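Local coordinates for protein packaging enzyme P4 (Pseudomonas phage phi6, PDB 4BLO) that probably hydrolyses nucleoside triphosphates as a hexameric RecA-like motor that packages viral RNA into the phage procapsid, at residues L[38-43]-L[170-175]; L[46-51]-L[175-180]. One frame throughout, in Å; residues are numbered along the deposited sequence.

Interaction 1: L[38-43]-L[170-175]; sequences TVVIKT and MLIVCI
V40 and I41 meet I172 and I175 where two helical segments, 38-43 and 170-175, come within 9.4 Å of each other axis to axis and cross at -58°, with the CA atoms of I41 and I172 5.4 Å apart. No hydrogen bond joins them; the contact is made of branched aliphatic side chains meeting through their methyl groups. I41 gives up the largest surface to the other segment. Its chi1 of -55° puts CG1 beside the backbone N and leaves CG2 anti to it, 3.9 Å from CG2 of I175. The same methyl lies 4.2 Å from the carbonyl O of I172. The preceding residue, V40, turns its CG1 branch anti to the backbone N (chi1 -178°) and lays it 3.8 Å from the terminal CD1 of I172, the two side chains slanting past one another. V40, short as it is, makes contact because I172 reaches it with the end of its longer branch. Beta-branched residues suit such a seam, since V40, I41 and I175 each touch through a methyl carried directly on CB. Around the pair, L20 of helix 7-22 packs on both I41 and I175, while Y44, one turn beyond V40, lies against I172. Within segment 38-43, the OG1 of T43 donates to the carbonyl O of V39 at 2.7 Å, from above the carbonyl plane, and the amide of T43 uses the same acceptor. Because M170 and C174 rest on strand 184-187, helix 167-179 is sandwiched between the central sheet and helix 38-54, an outer helix layer packed on a helix flanking the sheet of a RecA-like P-loop NTPase core.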
loop_
_atom_site.group_PDB
_atom_site.type_symbol
_atom_site.label_atom_id
_atom_site.label_comp_id
_atom_site.label_asym_id
_atom_site.label_seq_id
_atom_site.Cartn_x
_atom_site.Cartn_y
_atom_site.Cartn_z
ATOM N N THR L 38 -11.360 30.290 -15.022
ATOM C CA THR L 38 -11.396 30.749 -16.402
ATOM C C THR L 38 -10.797 32.167 -16.519
ATOM O O THR L 38 -10.071 32.429 -17.481
ATOM C CB THR L 38 -12.867 30.630 -16.865
ATOM O OG1 THR L 38 -13.004 29.438 -17.627
ATOM C CG2 THR L 38 -13.394 31.838 -17.641
ATOM N N VAL L 39 -11.086 33.052 -15.532
ATOM C CA VAL L 39 -10.672 34.464 -15.457
ATOM C C VAL L 39 -9.162 34.608 -15.697
ATOM O O VAL L 39 -8.748 35.457 -16.487
ATOM C CB VAL L 39 -11.092 35.104 -14.106
ATOM C CG1 VAL L 39 -10.682 36.570 -14.021
ATOM C CG2 VAL L 39 -12.591 34.956 -13.873
ATOM N N VAL L 40 -8.358 33.754 -15.042
ATOM C CA VAL L 40 -6.893 33.728 -15.126
ATOM C C VAL L 40 -6.448 33.565 -16.601
ATOM O O VAL L 40 -5.562 34.306 -17.038
ATOM C CB VAL L 40 -6.307 32.618 -14.198
ATOM C CG1 VAL L 40 -4.783 32.605 -14.218
ATOM C CG2 VAL L 40 -6.806 32.783 -12.767
ATOM N N ILE L 41 -7.094 32.638 -17.364
ATOM C CA ILE L 41 -6.787 32.367 -18.782
ATOM C C ILE L 41 -7.094 33.627 -19.609
ATOM O O ILE L 41 -6.263 34.032 -20.435
ATOM C CB ILE L 41 -7.516 31.102 -19.326
ATOM C CG1 ILE L 41 -7.223 29.855 -18.452
ATOM C CG2 ILE L 41 -7.127 30.826 -20.775
ATOM C CD1 ILE L 41 -8.360 28.914 -18.312
ATOM N N LYS L 42 -8.258 34.270 -19.345
ATOM C CA LYS L 42 -8.670 35.511 -20.020
ATOM C C LYS L 42 -7.643 36.627 -19.770
ATOM O O LYS L 42 -7.224 37.300 -20.712
ATOM C CB LYS L 42 -10.066 35.967 -19.557
ATOM C CG LYS L 42 -11.222 35.058 -19.969
ATOM C CD LYS L 42 -12.591 35.745 -19.847
ATOM C CE LYS L 42 -13.048 35.961 -18.420
ATOM N NZ LYS L 42 -14.376 36.622 -18.368
ATOM N N THR L 43 -7.215 36.775 -18.499
ATOM C CA THR L 43 -6.232 37.759 -18.044
ATOM C C THR L 43 -4.898 37.538 -18.766
ATOM O O THR L 43 -4.260 38.510 -19.178
ATOM C CB THR L 43 -6.081 37.693 -16.511
ATOM O OG1 THR L 43 -7.381 37.685 -15.906
ATOM C CG2 THR L 43 -5.271 38.857 -15.956
ATOM N N MET L 170 0.875 25.258 -17.446
ATOM C CA MET L 170 0.730 24.490 -18.685
ATOM C C MET L 170 -0.640 24.708 -19.315
ATOM O O MET L 170 -0.720 25.028 -20.502
ATOM C CB MET L 170 0.958 22.994 -18.453
ATOM C CG MET L 170 1.197 22.243 -19.742
ATOM S SD MET L 170 0.643 20.535 -19.648
ATOM C CE MET L 170 -1.145 20.751 -19.772
ATOM N N LEU L 171 -1.707 24.563 -18.515
ATOM C CA LEU L 171 -3.084 24.736 -18.967
ATOM C C LEU L 171 -3.357 26.181 -19.391
ATOM O O LEU L 171 -4.035 26.375 -20.397
ATOM C CB LEU L 171 -4.074 24.282 -17.886
ATOM C CG LEU L 171 -4.043 22.781 -17.535
ATOM C CD1 LEU L 171 -4.772 22.517 -16.251
ATOM C CD2 LEU L 171 -4.625 21.934 -18.654
ATOM N N ILE L 172 -2.789 27.178 -18.677
ATOM C CA ILE L 172 -2.945 28.598 -19.005
ATOM C C ILE L 172 -2.437 28.862 -20.433
ATOM O O ILE L 172 -3.171 29.434 -21.241
ATOM C CB ILE L 172 -2.220 29.501 -17.965
ATOM C CG1 ILE L 172 -3.024 29.598 -16.668
ATOM C CG2 ILE L 172 -1.963 30.903 -18.517
ATOM C CD1 ILE L 172 -2.240 30.130 -15.500
ATOM N N VAL L 173 -1.201 28.430 -20.735
ATOM C CA VAL L 173 -0.573 28.641 -22.034
ATOM C C VAL L 173 -1.280 27.805 -23.111
ATOM O O VAL L 173 -1.546 28.334 -24.194
ATOM C CB VAL L 173 0.955 28.374 -22.005
ATOM C CG1 VAL L 173 1.615 28.818 -23.311
ATOM C CG2 VAL L 173 1.617 29.077 -20.828
ATOM N N CYS L 174 -1.611 26.531 -22.810
ATOM C CA CYS L 174 -2.280 25.628 -23.747
ATOM C C CYS L 174 -3.677 26.146 -24.139
ATOM O O CYS L 174 -3.939 26.299 -25.333
ATOM C CB CYS L 174 -2.353 24.213 -23.182
ATOM S SG CYS L 174 -0.816 23.264 -23.355
ATOM N N ILE L 175 -4.557 26.436 -23.149
ATOM C CA ILE L 175 -5.915 26.937 -23.396
ATOM C C ILE L 175 -5.863 28.382 -23.929
ATOM O O ILE L 175 -6.495 28.673 -24.942
ATOM C CB ILE L 175 -6.834 26.811 -22.143
ATOM C CG1 ILE L 175 -6.999 25.334 -21.727
ATOM C CG2 ILE L 175 -8.211 27.469 -22.375
ATOM C CD1 ILE L 175 -7.323 25.115 -20.244
#

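Interaction 2: L[46-51]-L[175-180]; sequences AAVMEL and IGLGAL
A helix-helix seam on the flank of the P-loop NTPase fold brings V48 and M49, in the middle of helix 38-54, against L177 near the C-terminal end of helix 167-179 and L180 just after it. The backbones stand well apart, the CA atoms of V48 and L177 being 8.7 Å from each other, and the gap is bridged by side-chain ends. CG1 of V48, anti to the backbone N (chi1 166°), meets CD2 of L177 at 3.9 Å. The CB of L177 points to one side, and the length of leucine carries CD2 back to the contact. M49 works similarly: its flexible, unbranched chain bends until SD lies 4.3 Å from CD1 of L180, a looser apolar touch. Helix 7-22 completes the surroundings, V13 packing on both M49 and L180, while L69 lies on V48 and I64 on L177. From the same helix as V13, the side chains of R12 and H9 hydrogen-bond to the carbonyl oxygens of A179 and L180 respectively. Together these side chains make a small three-helix hydrophobic junction, in which N-terminal helices cover the end of a beta-alpha-beta crossover helix of the RecA-like core.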
loop_
_atom_site.group_PDB
_atom_site.type_symbol
_atom_site.label_atom_id
_atom_site.label_comp_id
_atom_site.label_asym_id
_atom_site.label_seq_id
_atom_site.Cartn_x
_atom_site.Cartn_y
_atom_site.Cartn_z
ATOM N N ALA L 46 -5.217 38.696 -22.525
ATOM C CA ALA L 46 -5.146 40.164 -22.518
ATOM C C ALA L 46 -3.697 40.675 -22.364
ATOM O O ALA L 46 -3.299 41.602 -23.068
ATOM C CB ALA L 46 -6.016 40.714 -21.402
ATOM N N ALA L 47 -2.912 40.042 -21.475
ATOM C CA ALA L 47 -1.515 40.383 -21.215
ATOM C C ALA L 47 -0.624 40.082 -22.431
ATOM O O ALA L 47 0.268 40.886 -22.739
ATOM C CB ALA L 47 -1.009 39.630 -19.993
ATOM N N VAL L 48 -0.877 38.940 -23.122
ATOM C CA VAL L 48 -0.139 38.485 -24.309
ATOM C C VAL L 48 -0.403 39.459 -25.466
ATOM O O VAL L 48 0.557 39.916 -26.102
ATOM C CB VAL L 48 -0.489 37.017 -24.683
ATOM C CG1 VAL L 48 0.006 36.648 -26.081
ATOM C CG2 VAL L 48 0.076 36.050 -23.655
ATOM N N MET L 49 -1.689 39.798 -25.701
ATOM C CA MET L 49 -2.102 40.717 -26.763
ATOM C C MET L 49 -1.526 42.119 -26.551
ATOM O O MET L 49 -1.099 42.748 -27.525
ATOM C CB MET L 49 -3.639 40.790 -26.877
ATOM C CG MET L 49 -4.324 39.455 -27.215
ATOM S SD MET L 49 -3.588 38.506 -28.566
ATOM C CE MET L 49 -4.206 39.377 -29.913
ATOM N N GLU L 50 -1.511 42.599 -25.285
ATOM C CA GLU L 50 -0.999 43.919 -24.932
ATOM C C GLU L 50 0.505 44.005 -25.219
ATOM O O GLU L 50 0.970 45.025 -25.748
ATOM C CB GLU L 50 -1.291 44.248 -23.462
ATOM C CG GLU L 50 -1.328 45.745 -23.202
ATOM C CD GLU L 50 -1.250 46.155 -21.747
ATOM O OE1 GLU L 50 -2.130 45.733 -20.960
ATOM O OE2 GLU L 50 -0.308 46.898 -21.391
ATOM N N LEU L 51 1.253 42.916 -24.889
ATOM C CA LEU L 51 2.697 42.818 -25.129
ATOM C C LEU L 51 2.990 42.683 -26.632
ATOM O O LEU L 51 3.943 43.300 -27.117
ATOM C CB LEU L 51 3.293 41.637 -24.353
ATOM C CG LEU L 51 4.817 41.577 -24.293
ATOM C CD1 LEU L 51 5.375 42.525 -23.244
ATOM C CD2 LEU L 51 5.265 40.188 -24.031
ATOM N N ILE L 175 -4.557 26.436 -23.149
ATOM C CA ILE L 175 -5.915 26.937 -23.396
ATOM C C ILE L 175 -5.863 28.382 -23.929
ATOM O O ILE L 175 -6.495 28.673 -24.942
ATOM C CB ILE L 175 -6.834 26.811 -22.143
ATOM C CG1 ILE L 175 -6.999 25.334 -21.727
ATOM C CG2 ILE L 175 -8.211 27.469 -22.375
ATOM C CD1 ILE L 175 -7.323 25.115 -20.244
ATOM N N GLY L 176 -5.110 29.247 -23.259
ATOM C CA GLY L 176 -4.974 30.652 -23.633
ATOM C C GLY L 176 -4.541 30.895 -25.058
ATOM O O GLY L 176 -5.267 31.547 -25.817
ATOM N N LEU L 177 -3.367 30.361 -25.441
ATOM C CA LEU L 177 -2.811 30.552 -26.788
ATOM C C LEU L 177 -3.445 29.620 -27.825
ATOM O O LEU L 177 -3.627 30.032 -28.974
ATOM C CB LEU L 177 -1.280 30.401 -26.804
ATOM C CG LEU L 177 -0.473 31.375 -25.917
ATOM C CD1 LEU L 177 1.008 31.178 -26.124
ATOM C CD2 LEU L 177 -0.810 32.832 -26.219
ATOM N N GLY L 178 -3.780 28.396 -27.409
ATOM C CA GLY L 178 -4.393 27.397 -28.278
ATOM C C GLY L 178 -5.742 27.814 -28.818
ATOM O O GLY L 178 -6.047 27.529 -29.980
ATOM N N ALA L 179 -6.549 28.511 -27.970
ATOM C CA ALA L 179 -7.887 29.011 -28.308
ATOM C C ALA L 179 -7.812 30.078 -29.377
ATOM O O ALA L 179 -8.680 30.121 -30.251
ATOM C CB ALA L 179 -8.586 29.557 -27.073
ATOM N N LEU L 180 -6.755 30.908 -29.329
ATOM C CA LEU L 180 -6.473 31.989 -30.279
ATOM C C LEU L 180 -6.062 31.452 -31.658
ATOM O O LEU L 180 -6.037 32.222 -32.618
ATOM C CB LEU L 180 -5.374 32.932 -29.749
ATOM C CG LEU L 180 -5.659 33.687 -28.452
ATOM C CD1 LEU L 180 -4.400 34.359 -27.942
ATOM C CD2 LEU L 180 -6.791 34.708 -28.622
#

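From the N terminus, the chain runs through helix 7-22 and a short hairpin into helix 38-54, whose segments 38-43 and 46-51 are the first halves of interactions 1 and 2. It then travels through strand 120-126, the ADP-binding P-loop and helix 132-140 before helix 167-179 returns to close both loops, of 126 and 123 intervening residues. The segments alternate, so the contacts cross, running along both helices in the same N-to-C order. They share I175 and lie about 8 Å apart between centres, and I41 touches the backbone of G176 between them. Together they tie helix 38-54 to helix 167-179, which links strands 161-163 and 184-187 of the core sheet.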